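Local coordinates for protein L-asparagine oxygenase (Streptomyces coelicolor, PDB 2OG5) that catalyses the iron(II)- and 2-oxoglutarate-dependent 3-hydroxylation of free L-asparagine, supplying a building block of the calcium-dependent lipopeptide antibiotic, at residues 66-71 and 132-137. Residues are numbered along the deposited sequence; the frame is centred on the assembly and turned at random.
Sequences AEWVEA and VLLMTA
Leu134 meets Trp68 and Val69 through a single methyl group, and all three residues are buried. Its CD1 lies 3.8 Å from Trp68 CZ3 and 3.9 Å from Trp68 CE3, against the six-membered part of the indole, which it approaches obliquely. The two side chains cross at about a right angle. Trp68 gets there by its first torsion: with CG swung away from the backbone N (chi1 -150°), the benzo end of the ring reaches in closer to 132-137 than the start of the side chain points. Tryptophan suits this place because its long side chain carries an apolar ring from one helix to the other. Val69 is more loosely set against Leu134, its CG2 standing 4.5 Å from Leu134 CD1; this branched, compact residue sits where the backbones come closest, the CA atoms of Val69 and Leu134 being 6.7 Å apart. The contact joins helix 66-76 to helix 128-140, which rests in turn on strand 326-333 of the jelly-roll core characteristic of iron(II)/2-oxoglutarate oxygenases. Leu134 also touches Thr330 of that strand and Ala72 of helix 66-76, and its side chain lies about 10 Å from that of Arg329, which binds L-asparagine. Within 132-137, Thr136 is buried, and its OG1 is satisfied by donating to Val132 O at 2.9 Å; that oxygen also accepts from Thr136 N, on the opposite face of the carbonyl plane. The outward side of segment 66-71 is open to solvent, where Ala66, Glu67 and Glu70 are exposed: charged carboxylates are well placed there, and Glu67 OE1 is hydrogen-bonded to Thr60 OG1.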
# COMPACT_ATOMS: atom_id res chain seq x y z
N ALA A 66 -2.16 -21.04 -2.14
CA ALA A 66 -3.24 -20.74 -3.08
C ALA A 66 -4.62 -21.14 -2.55
O ALA A 66 -5.60 -20.44 -2.79
CB ALA A 66 -2.97 -21.40 -4.44
N GLU A 67 -4.71 -22.24 -1.80
CA GLU A 67 -6.01 -22.67 -1.29
C GLU A 67 -6.59 -21.71 -0.25
O GLU A 67 -7.81 -21.63 -0.10
CB GLU A 67 -5.94 -24.10 -0.72
CG GLU A 67 -5.18 -24.23 0.58
CD GLU A 67 -4.99 -25.67 0.98
OE1 GLU A 67 -6.02 -26.38 1.13
OE2 GLU A 67 -3.83 -26.10 1.13
N TRP A 68 -5.72 -21.01 0.46
CA TRP A 68 -6.17 -20.04 1.47
C TRP A 68 -6.60 -18.77 0.75
O TRP A 68 -7.61 -18.17 1.12
CB TRP A 68 -5.04 -19.74 2.46
CG TRP A 68 -5.47 -19.37 3.86
CD1 TRP A 68 -5.59 -20.23 4.91
CD2 TRP A 68 -5.79 -18.07 4.37
NE1 TRP A 68 -5.97 -19.55 6.04
CE2 TRP A 68 -6.10 -18.22 5.73
CE3 TRP A 68 -5.85 -16.78 3.81
CZ2 TRP A 68 -6.46 -17.15 6.54
CZ3 TRP A 68 -6.20 -15.73 4.62
CH2 TRP A 68 -6.50 -15.92 5.97
N VAL A 69 -5.85 -18.36 -0.26
CA VAL A 69 -6.27 -17.20 -1.05
C VAL A 69 -7.62 -17.49 -1.71
O VAL A 69 -8.47 -16.61 -1.75
CB VAL A 69 -5.21 -16.77 -2.11
CG1 VAL A 69 -5.69 -15.55 -2.88
CG2 VAL A 69 -3.89 -16.43 -1.43
N GLU A 70 -7.83 -18.71 -2.19
CA GLU A 70 -9.14 -19.10 -2.74
C GLU A 70 -10.25 -19.00 -1.70
O GLU A 70 -11.33 -18.50 -2.00
CB GLU A 70 -9.06 -20.52 -3.31
CG GLU A 70 -10.34 -21.02 -4.00
CD GLU A 70 -10.22 -22.43 -4.56
OE1 GLU A 70 -9.12 -23.04 -4.45
OE2 GLU A 70 -11.23 -22.95 -5.09
N ALA A 71 -10.00 -19.48 -0.48
CA ALA A 71 -10.99 -19.33 0.60
C ALA A 71 -11.28 -17.85 0.87
O ALA A 71 -12.42 -17.46 1.11
CB ALA A 71 -10.51 -20.01 1.87
N VAL A 132 -8.74 -10.26 6.72
CA VAL A 132 -9.25 -8.98 6.23
C VAL A 132 -8.51 -8.51 4.96
O VAL A 132 -9.13 -8.13 3.96
CB VAL A 132 -9.18 -7.91 7.32
CG1 VAL A 132 -9.47 -6.53 6.76
CG2 VAL A 132 -10.15 -8.25 8.46
N LEU A 133 -7.18 -8.53 5.01
CA LEU A 133 -6.40 -8.04 3.88
C LEU A 133 -6.58 -8.89 2.63
O LEU A 133 -6.73 -8.34 1.54
CB LEU A 133 -4.92 -7.94 4.25
CG LEU A 133 -4.56 -6.73 5.11
CD1 LEU A 133 -3.20 -6.96 5.77
CD2 LEU A 133 -4.55 -5.42 4.30
N LEU A 134 -6.53 -10.21 2.76
CA LEU A 134 -6.56 -11.04 1.56
C LEU A 134 -7.98 -11.09 0.97
O LEU A 134 -8.14 -11.17 -0.26
CB LEU A 134 -5.96 -12.43 1.81
CG LEU A 134 -4.45 -12.42 2.11
CD1 LEU A 134 -3.88 -13.83 2.24
CD2 LEU A 134 -3.66 -11.65 1.06
N MET A 135 -9.01 -11.02 1.81
CA MET A 135 -10.39 -10.92 1.28
C MET A 135 -10.53 -9.63 0.47
O MET A 135 -10.99 -9.67 -0.67
CB MET A 135 -11.43 -10.95 2.41
CG MET A 135 -11.61 -12.32 3.03
SD MET A 135 -12.98 -12.42 4.21
CE MET A 135 -12.38 -11.38 5.55
N THR A 136 -10.08 -8.51 1.02
CA THR A 136 -10.21 -7.23 0.31
C THR A 136 -9.39 -7.23 -0.98
O THR A 136 -9.84 -6.70 -2.00
CB THR A 136 -9.80 -6.05 1.19
OG1 THR A 136 -10.51 -6.12 2.44
CG2 THR A 136 -10.11 -4.72 0.50
N ALA A 137 -8.20 -7.81 -0.94
CA ALA A 137 -7.37 -7.89 -2.15
C ALA A 137 -8.09 -8.64 -3.26
O ALA A 137 -8.05 -8.23 -4.42
CB ALA A 137 -6.04 -8.58 -1.83